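Local coordinates for putative translation initiation inhibitor (Salmonella typhimurium, PDB 3GTZ), which is of unknown function but belongs to the RutC (YjgF-like) family and may inhibit translation initiation, at residues D36-E39 with Q40-T44; A50-K54 with Q55-K59; S70-A73 with D74-A77; W85-A88 with G89-P92. One frame throughout, in Å; residues are numbered along the deposited sequence.

Contact 1: residues D36-E39 with Q40-T44; sequences DAFE and QTANT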
loop_
_atom_site.group_PDB
_atom_site.type_symbol
_atom_site.label_atom_id
_atom_site.label_comp_id
_atom_site.label_asym_id
_atom_site.label_seq_id
_atom_site.Cartn_x
_atom_site.Cartn_y
_atom_site.Cartn_z
ATOM N N ASP A 36 -8.222 -12.668 -20.550
ATOM C CA ASP A 36 -8.692 -13.128 -19.280
ATOM C C ASP A 36 -7.677 -12.869 -18.151
ATOM O O ASP A 36 -6.585 -12.375 -18.396
ATOM C CB ASP A 36 -9.061 -14.623 -19.374
ATOM C CG ASP A 36 -7.834 -15.553 -19.672
ATOM O OD1 ASP A 36 -8.058 -16.727 -20.087
ATOM O OD2 ASP A 36 -6.656 -15.131 -19.498
ATOM N N ALA A 37 -8.039 -13.205 -16.916
ATOM C CA ALA A 37 -7.223 -12.845 -15.761
ATOM C C ALA A 37 -5.910 -13.612 -15.706
ATOM O O ALA A 37 -4.940 -13.084 -15.160
ATOM C CB ALA A 37 -7.992 -13.045 -14.444
ATOM N N PHE A 38 -5.896 -14.865 -16.212
ATOM C CA PHE A 38 -4.658 -15.639 -16.232
ATOM C C PHE A 38 -3.637 -14.974 -17.146
ATOM O O PHE A 38 -2.505 -14.734 -16.746
ATOM C CB PHE A 38 -4.839 -17.099 -16.645
ATOM C CG PHE A 38 -3.526 -17.816 -16.781
ATOM C CD1 PHE A 38 -2.835 -18.235 -15.651
ATOM C CD2 PHE A 38 -2.930 -17.962 -18.021
ATOM C CE1 PHE A 38 -1.614 -18.842 -15.759
ATOM C CE2 PHE A 38 -1.701 -18.540 -18.136
ATOM C CZ PHE A 38 -1.027 -18.982 -16.993
ATOM N N GLU A 39 -4.042 -14.643 -18.355
ATOM C CA GLU A 39 -3.151 -13.922 -19.251
ATOM C C GLU A 39 -2.720 -12.586 -18.662
ATOM O O GLU A 39 -1.537 -12.266 -18.694
ATOM C CB GLU A 39 -3.782 -13.709 -20.607
ATOM C CG GLU A 39 -2.841 -13.087 -21.630
ATOM C CD GLU A 39 -3.371 -13.186 -23.040
ATOM O OE1 GLU A 39 -4.313 -13.961 -23.301
ATOM O OE2 GLU A 39 -2.840 -12.488 -23.918
ATOM N N GLN A 40 -3.658 -11.822 -18.095
ATOM C CA GLN A 40 -3.337 -10.481 -17.612
ATOM C C GLN A 40 -2.358 -10.569 -16.449
ATOM O O GLN A 40 -1.397 -9.787 -16.392
ATOM C CB GLN A 40 -4.590 -9.711 -17.224
ATOM C CG GLN A 40 -5.374 -9.108 -18.418
ATOM C CD GLN A 40 -6.395 -8.048 -18.027
ATOM O OE1 GLN A 40 -6.607 -7.802 -16.861
ATOM N NE2 GLN A 40 -7.016 -7.408 -19.009
ATOM N N THR A 41 -2.545 -11.555 -15.561
ATOM C CA THR A 41 -1.610 -11.733 -14.446
ATOM C C THR A 41 -0.212 -12.187 -14.915
ATOM O O THR A 41 0.796 -11.605 -14.544
ATOM C CB THR A 41 -2.171 -12.700 -13.390
ATOM O OG1 THR A 41 -3.449 -12.221 -12.946
ATOM C CG2 THR A 41 -1.179 -12.867 -12.182
ATOM N N ALA A 42 -0.164 -13.225 -15.743
ATOM C CA ALA A 42 1.097 -13.756 -16.301
ATOM C C ALA A 42 1.890 -12.682 -17.052
ATOM O O ALA A 42 3.110 -12.548 -16.926
ATOM C CB ALA A 42 0.761 -14.861 -17.237
ATOM N N ASN A 43 1.165 -11.916 -17.844
ATOM C CA ASN A 43 1.727 -10.826 -18.630
ATOM C C ASN A 43 2.239 -9.709 -17.718
ATOM O O ASN A 43 3.284 -9.132 -17.978
ATOM C CB ASN A 43 0.638 -10.316 -19.556
ATOM C CG ASN A 43 1.159 -9.507 -20.736
ATOM O OD1 ASN A 43 2.026 -8.683 -20.617
ATOM N ND2 ASN A 43 0.541 -9.730 -21.902
ATOM N N THR A 44 1.522 -9.427 -16.636
ATOM C CA THR A 44 1.941 -8.366 -15.765
ATOM C C THR A 44 3.162 -8.761 -14.979
ATOM O O THR A 44 4.035 -7.933 -14.762
ATOM C CB THR A 44 0.841 -7.872 -14.833
ATOM O OG1 THR A 44 -0.327 -7.637 -15.604
ATOM C CG2 THR A 44 1.250 -6.543 -14.159
#
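T41 meets A37 twice across the first turn of helix 37-54, and both bonds end on one carbonyl oxygen. T41 N lies 2.9 Å from A37 O and T41 OG1 only 2.8 Å, the two donors arriving from opposite faces of the carbonyl plane. Chi1 of -56° sets OG1 beside its own backbone N, facing back down the helix, and this is how a threonine hides its hydroxyl in a buried helical position. T44 does the same one turn on with Q40 O.

The remaining backbone bonds are the usual i to i+4 ladder: Q40 N to D36 O, N43 N to E39 O and, straightest of the three, A42 N to F38 O at 3.0 Å. Ahead of them D36 is the N-cap: its OD2 accepts from E39 N at 2.9 Å in a nearly straight bond of 169°. Aspartate suits this place because a short carboxylate can curl back to a first-turn N-H that has no carbonyl four residues back within the helix, and its negative charge probably agrees with the helix dipole.

Apolar contact is lighter. The methyl of A42 lies over one face of the F38 ring, CB to CZ 4.5 Å, and K80 makes a cation-pi contact with the same ring.

The buried Q40 amide is satisfied at both ends: OE1 accepts from K107 N, and NE2 donates to N32 O and K105 O, a double role that glutamine can fill. T41 and A42 rest on A81 of helix 75-85, and Q40 and T41 pack on V108 of strand 108-115, so this turn packs on the second helix and on the sheet at once.

Contact 2: residues A50-K54 with Q55-K59; sequences AVLEK and QGSSK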
loop_
_atom_site.group_PDB
_atom_site.type_symbol
_atom_site.label_atom_id
_atom_site.label_comp_id
_atom_site.label_asym_id
_atom_site.label_seq_id
_atom_site.Cartn_x
_atom_site.Cartn_y
_atom_site.Cartn_z
ATOM N N ALA A 50 10.844 -7.422 -16.474
ATOM C CA ALA A 50 11.520 -6.556 -17.439
ATOM C C ALA A 50 11.938 -5.241 -16.800
ATOM O O ALA A 50 13.080 -4.812 -16.963
ATOM C CB ALA A 50 10.619 -6.293 -18.646
ATOM N N VAL A 51 11.001 -4.627 -16.074
ATOM C CA VAL A 51 11.244 -3.418 -15.294
ATOM C C VAL A 51 12.337 -3.642 -14.270
ATOM O O VAL A 51 13.210 -2.835 -14.174
ATOM C CB VAL A 51 9.925 -2.945 -14.557
ATOM C CG1 VAL A 51 10.224 -2.209 -13.260
ATOM C CG2 VAL A 51 9.055 -2.112 -15.498
ATOM N N LEU A 52 12.283 -4.728 -13.492
ATOM C CA LEU A 52 13.302 -4.982 -12.476
ATOM C C LEU A 52 14.693 -5.202 -13.092
ATOM O O LEU A 52 15.690 -4.731 -12.540
ATOM C CB LEU A 52 12.933 -6.168 -11.572
ATOM C CG LEU A 52 11.737 -6.042 -10.627
ATOM C CD1 LEU A 52 11.416 -7.378 -9.991
ATOM C CD2 LEU A 52 12.021 -5.013 -9.561
ATOM N N GLU A 53 14.783 -5.875 -14.234
ATOM C CA GLU A 53 16.123 -6.154 -14.770
ATOM C C GLU A 53 16.739 -4.991 -15.544
ATOM O O GLU A 53 17.953 -4.825 -15.560
ATOM C CB GLU A 53 16.275 -7.557 -15.437
ATOM C CG GLU A 53 15.267 -8.009 -16.463
ATOM C CD GLU A 53 14.876 -9.504 -16.273
ATOM O OE1 GLU A 53 15.053 -10.020 -15.149
ATOM O OE2 GLU A 53 14.380 -10.158 -17.231
ATOM N N LYS A 54 15.903 -4.116 -16.079
ATOM C CA LYS A 54 16.390 -2.899 -16.716
ATOM C C LYS A 54 17.182 -2.075 -15.692
ATOM O O LYS A 54 18.117 -1.379 -16.079
ATOM C CB LYS A 54 15.209 -2.109 -17.319
ATOM C CG LYS A 54 15.561 -0.781 -18.011
ATOM C CD LYS A 54 15.579 -0.906 -19.549
ATOM C CE LYS A 54 16.166 0.401 -20.234
ATOM N NZ LYS A 54 16.559 0.257 -21.716
ATOM N N GLN A 55 16.822 -2.192 -14.399
ATOM C CA GLN A 55 17.504 -1.502 -13.299
ATOM C C GLN A 55 18.557 -2.366 -12.595
ATOM O O GLN A 55 19.078 -2.011 -11.521
ATOM C CB GLN A 55 16.465 -1.033 -12.252
ATOM C CG GLN A 55 15.452 -0.043 -12.790
ATOM C CD GLN A 55 16.126 1.063 -13.584
ATOM O OE1 GLN A 55 17.133 1.616 -13.157
ATOM N NE2 GLN A 55 15.588 1.372 -14.730
ATOM N N GLY A 56 18.855 -3.519 -13.168
ATOM C CA GLY A 56 19.824 -4.402 -12.555
ATOM C C GLY A 56 19.281 -5.198 -11.387
ATOM O O GLY A 56 20.059 -5.874 -10.725
ATOM N N SER A 57 17.966 -5.148 -11.121
ATOM C CA SER A 57 17.391 -5.977 -10.048
ATOM C C SER A 57 16.780 -7.208 -10.670
ATOM O O SER A 57 17.006 -7.463 -11.833
ATOM C CB SER A 57 16.360 -5.187 -9.253
ATOM O OG SER A 57 15.959 -5.893 -8.106
ATOM N N SER A 58 16.016 -7.988 -9.911
ATOM C CA SER A 58 15.370 -9.182 -10.480
ATOM C C SER A 58 14.130 -9.581 -9.633
ATOM O O SER A 58 13.865 -8.937 -8.642
ATOM C CB SER A 58 16.405 -10.318 -10.622
ATOM O OG SER A 58 16.512 -11.069 -9.423
ATOM N N LYS A 59 13.385 -10.607 -10.026
ATOM C CA LYS A 59 12.192 -11.017 -9.264
ATOM C C LYS A 59 12.489 -11.704 -7.959
ATOM O O LYS A 59 11.599 -11.850 -7.110
ATOM C CB LYS A 59 11.246 -11.911 -10.074
ATOM C CG LYS A 59 11.848 -13.182 -10.650
ATOM C CD LYS A 59 10.798 -13.942 -11.410
ATOM C CE LYS A 59 11.350 -15.053 -12.237
ATOM N NZ LYS A 59 10.185 -15.926 -12.617
HETATM O O HOH W 1 13.744 -11.153 -13.302
#
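L52 and E53 offer their carbonyl oxygens to the residues that end helix 37-54. Q55 comes first: Q55 N reaches L52 O at 3.3 Å in a weak bond, and its side chain, bent at chi2, crosses that of K54 obliquely, NE2 coming 3.9 Å from K54 CG. G56 follows with positive phi (78°); at these backbone angles a CB would collide with the Q55 carbonyl oxygen, so a residue without one fits. Its N bonds E53 O at 2.9 Å from above the carbonyl plane, and it is the C-prime residue of a Schellman motif. S57 completes the motif, S57 N to L52 O at 2.7 Å, while its own O takes a CA-H contact from E53 CA at 3.3 Å. S57 OG hydrogen-bonds A115 O. S58 runs extended alongside the leucine; L52 is buried, and its CD1 is pressed close to the S58 carbonyl, 3.2 Å from S58 O. At K59 a water that donates to E53 OE1 accepts a weak bond from the backbone N. V51 and Q55 lean on strands 15-20 and 23-28, and the chain then runs on into strand 62-69.

Contact 3: residues S70-A73 with D74-A77; sequences SDKA and DFAA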
loop_
_atom_site.group_PDB
_atom_site.type_symbol
_atom_site.label_atom_id
_atom_site.label_comp_id
_atom_site.label_asym_id
_atom_site.label_seq_id
_atom_site.Cartn_x
_atom_site.Cartn_y
_atom_site.Cartn_z
ATOM N N SER A 70 -10.329 -7.299 -9.856
ATOM C CA SER A 70 -11.663 -6.734 -9.973
ATOM C C SER A 70 -12.799 -7.706 -9.571
ATOM O O SER A 70 -13.904 -7.270 -9.231
ATOM C CB SER A 70 -11.883 -6.206 -11.393
ATOM O OG SER A 70 -11.933 -7.252 -12.321
ATOM N N ASP A 71 -12.514 -9.008 -9.578
ATOM C CA ASP A 71 -13.539 -10.023 -9.394
ATOM C C ASP A 71 -12.942 -11.142 -8.572
ATOM O O ASP A 71 -11.834 -11.572 -8.819
ATOM C CB ASP A 71 -14.019 -10.548 -10.753
ATOM C CG ASP A 71 -15.443 -11.091 -10.725
ATOM O OD1 ASP A 71 -15.896 -11.605 -9.661
ATOM O OD2 ASP A 71 -16.108 -11.047 -11.794
ATOM N N LYS A 72 -13.705 -11.602 -7.593
ATOM C CA LYS A 72 -13.305 -12.613 -6.650
ATOM C C LYS A 72 -13.202 -13.967 -7.368
ATOM O O LYS A 72 -12.480 -14.858 -6.905
ATOM C CB LYS A 72 -14.366 -12.694 -5.524
ATOM C CG LYS A 72 -13.829 -12.718 -4.090
ATOM C CD LYS A 72 -14.745 -11.951 -3.093
ATOM C CE LYS A 72 -14.771 -12.604 -1.697
ATOM N NZ LYS A 72 -15.665 -11.866 -0.760
ATOM N N ALA A 73 -13.938 -14.112 -8.472
ATOM C CA ALA A 73 -13.900 -15.317 -9.309
ATOM C C ALA A 73 -12.539 -15.534 -10.045
ATOM O O ALA A 73 -12.276 -16.616 -10.594
ATOM C CB ALA A 73 -15.065 -15.271 -10.354
ATOM N N ASP A 74 -11.693 -14.503 -10.059
ATOM C CA ASP A 74 -10.401 -14.560 -10.739
ATOM C C ASP A 74 -9.253 -14.957 -9.831
ATOM O O ASP A 74 -8.162 -15.135 -10.318
ATOM C CB ASP A 74 -10.112 -13.224 -11.441
ATOM C CG ASP A 74 -10.926 -13.058 -12.708
ATOM O OD1 ASP A 74 -11.304 -14.097 -13.307
ATOM O OD2 ASP A 74 -11.193 -11.903 -13.111
ATOM N N PHE A 75 -9.504 -15.144 -8.538
ATOM C CA PHE A 75 -8.451 -15.592 -7.591
ATOM C C PHE A 75 -7.624 -16.817 -8.079
ATOM O O PHE A 75 -6.395 -16.837 -7.948
ATOM C CB PHE A 75 -9.042 -15.936 -6.213
ATOM C CG PHE A 75 -9.324 -14.738 -5.312
ATOM C CD1 PHE A 75 -8.397 -13.730 -5.122
ATOM C CD2 PHE A 75 -10.508 -14.666 -4.572
ATOM C CE1 PHE A 75 -8.658 -12.642 -4.244
ATOM C CE2 PHE A 75 -10.765 -13.583 -3.699
ATOM C CZ PHE A 75 -9.840 -12.576 -3.551
ATOM N N ALA A 76 -8.287 -17.836 -8.618
ATOM C CA ALA A 76 -7.603 -19.077 -8.976
ATOM C C ALA A 76 -6.754 -18.852 -10.205
ATOM O O ALA A 76 -5.654 -19.366 -10.296
ATOM C CB ALA A 76 -8.610 -20.270 -9.211
ATOM N N ALA A 77 -7.278 -18.095 -11.154
ATOM C CA ALA A 77 -6.532 -17.791 -12.362
ATOM C C ALA A 77 -5.250 -17.008 -12.050
ATOM O O ALA A 77 -4.208 -17.332 -12.581
ATOM C CB ALA A 77 -7.369 -17.074 -13.316
HETATM O O HOH W 2 -10.082 -17.956 -11.817
#
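F75 and K72 run alongside each other in the same direction, and the phenyl ring can be followed outward along the lysine. F75 CB begins 3.7 Å from K72 O. Chi1 of -80° keeps CG beside the backbone N, which swings the ring back over the preceding turn, and CG comes 3.5 Å from that same oxygen. CD2 stands nearer still, 3.1 Å from K72 O, which approaches the ring obliquely. Further out, CE2 meets K72 CG at 3.2 Å, tight but only approximate at this resolution, and CZ remains about 4.0 Å from that methylene. The base of the lysine chain, chiefly CG, lies against this buried ring, suiting a long amphipathic surface residue. L101 of the second subunit packs on both residues.

The backbone beneath is a tight turn. D74 N bonds D71 O at 3.2 Å from well above the carbonyl plane, and F75 N makes a weak bond to K72 O. D71 OD1 also reaches weakly to A73 N, within range of its short side chain. A water takes the place of a direct bond between A73 and A77, accepting from A77 N and donating to A73 O at 2.8 Å. The whole is a 3-10 turn at residues 72-74 leading into helix 75-85, as the chain passes from strand 62-69 to the helix of a beta-alpha-beta crossover to the parallel strand 93-98.

Contact 4: residues W85-A88 with G89-P92; sequences WVVA and GHAP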
loop_
_atom_site.group_PDB
_atom_site.type_symbol
_atom_site.label_atom_id
_atom_site.label_comp_id
_atom_site.label_asym_id
_atom_site.label_seq_id
_atom_site.Cartn_x
_atom_site.Cartn_y
_atom_site.Cartn_z
ATOM N N TRP A 85 5.389 -18.509 -11.911
ATOM C CA TRP A 85 6.418 -17.459 -11.982
ATOM C C TRP A 85 7.252 -17.322 -10.736
ATOM O O TRP A 85 8.446 -17.151 -10.830
ATOM C CB TRP A 85 5.696 -16.141 -12.263
ATOM C CG TRP A 85 6.427 -14.872 -11.963
ATOM C CD1 TRP A 85 7.121 -14.117 -12.849
ATOM C CD2 TRP A 85 6.420 -14.134 -10.734
ATOM N NE1 TRP A 85 7.619 -12.973 -12.236
ATOM C CE2 TRP A 85 7.200 -12.957 -10.938
ATOM C CE3 TRP A 85 5.867 -14.357 -9.477
ATOM C CZ2 TRP A 85 7.446 -12.019 -9.927
ATOM C CZ3 TRP A 85 6.124 -13.401 -8.439
ATOM C CH2 TRP A 85 6.904 -12.264 -8.691
ATOM N N VAL A 86 6.624 -17.342 -9.560
ATOM C CA VAL A 86 7.295 -17.042 -8.284
ATOM C C VAL A 86 8.562 -17.871 -8.077
ATOM O O VAL A 86 8.614 -19.002 -8.514
ATOM C CB VAL A 86 6.341 -17.290 -7.100
ATOM C CG1 VAL A 86 6.044 -18.810 -6.941
ATOM C CG2 VAL A 86 6.907 -16.698 -5.822
ATOM N N VAL A 87 9.575 -17.301 -7.430
ATOM C CA VAL A 87 10.816 -17.980 -7.185
ATOM C C VAL A 87 10.772 -18.641 -5.794
ATOM O O VAL A 87 10.708 -17.968 -4.748
ATOM C CB VAL A 87 12.021 -17.058 -7.346
ATOM C CG1 VAL A 87 13.376 -17.838 -7.060
ATOM C CG2 VAL A 87 12.042 -16.448 -8.774
ATOM N N ALA A 88 10.747 -19.978 -5.804
ATOM C CA ALA A 88 10.693 -20.764 -4.564
ATOM C C ALA A 88 11.816 -20.318 -3.618
ATOM O O ALA A 88 12.972 -20.129 -4.026
ATOM C CB ALA A 88 10.792 -22.274 -4.861
ATOM N N GLY A 89 11.458 -20.087 -2.368
ATOM C CA GLY A 89 12.442 -19.624 -1.374
ATOM C C GLY A 89 12.829 -18.142 -1.452
ATOM O O GLY A 89 13.536 -17.655 -0.574
ATOM N N HIS A 90 12.386 -17.428 -2.491
ATOM C CA HIS A 90 12.764 -16.028 -2.683
ATOM C C HIS A 90 11.524 -15.159 -2.978
ATOM O O HIS A 90 11.605 -14.130 -3.615
ATOM C CB HIS A 90 13.800 -15.927 -3.799
ATOM C CG HIS A 90 15.090 -16.591 -3.468
ATOM N ND1 HIS A 90 16.113 -15.941 -2.809
ATOM C CD2 HIS A 90 15.509 -17.868 -3.646
ATOM C CE1 HIS A 90 17.114 -16.781 -2.621
ATOM N NE2 HIS A 90 16.777 -17.955 -3.127
ATOM N N ALA A 91 10.382 -15.602 -2.488
ATOM C CA ALA A 91 9.115 -14.942 -2.726
ATOM C C ALA A 91 8.911 -13.727 -1.770
ATOM O O ALA A 91 9.308 -13.754 -0.606
ATOM C CB ALA A 91 7.989 -15.953 -2.525
ATOM N N PRO A 92 8.223 -12.690 -2.235
ATOM C CA PRO A 92 7.939 -11.583 -1.339
ATOM C C PRO A 92 6.744 -11.855 -0.420
ATOM O O PRO A 92 6.063 -12.880 -0.566
ATOM C CB PRO A 92 7.612 -10.469 -2.299
ATOM C CG PRO A 92 6.960 -11.177 -3.446
ATOM C CD PRO A 92 7.628 -12.507 -3.562
#
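V87 O accepts from H90 N at 2.9 Å, the bond that closes a type II beta turn over A88 and G89. The N-H, with an angle of 156°, comes from above the carbonyl plane. G89 takes the third position of the turn with phi of 77°, where a CB would clash with A88 O, so glycine suits it. The A88 methyl before it points away from 89-92.

Two apolar pairs flank the bond. V87 CG1, placed anti to its backbone N at chi1 180°, comes 3.8 Å from H90 CB, and the two side chains cross at a slant. The H90 ring meets A88 O at its edge, near the ring plane, with CD2 3.4 Å from that oxygen. On the next pair, V86 CG2 touches A91 CB at 3.5 Å, a compact branch against a methyl that lies just outside the turn, joining the residues before and after it.

V86 and A88 pack on D12 of the second subunit. One sound backbone bond and a few small hydrophobic contacts therefore hold the turn's shape, while the backbone of G89 bonds to that subunit and A91 O accepts from its S15 OG, consistent with a turn that presents polar groups to the neighbouring chain.

Overall arrangement
The four contacts follow one another along the chain without overlap. Contacts 1 and 2 share helix 37-54, at its start and end, their centres about 19 Å apart. Contact 3 opens helix 75-85 and contact 4 follows its end, about 21 Å between centres. The helices lie together, so contacts 1 and 3 touch, A37 CB coming 3.4 Å from D74 CG, while contacts 2 and 4 touch through K59 NZ and W85 O, 2.8 Å apart and probably hydrogen-bonded. Contacts 2 and 3 lie on opposite sides of the chain's centre. Start lies beside start and end beside end, so the helices run the same general way, and contacts 3 and 4 both reach the second subunit.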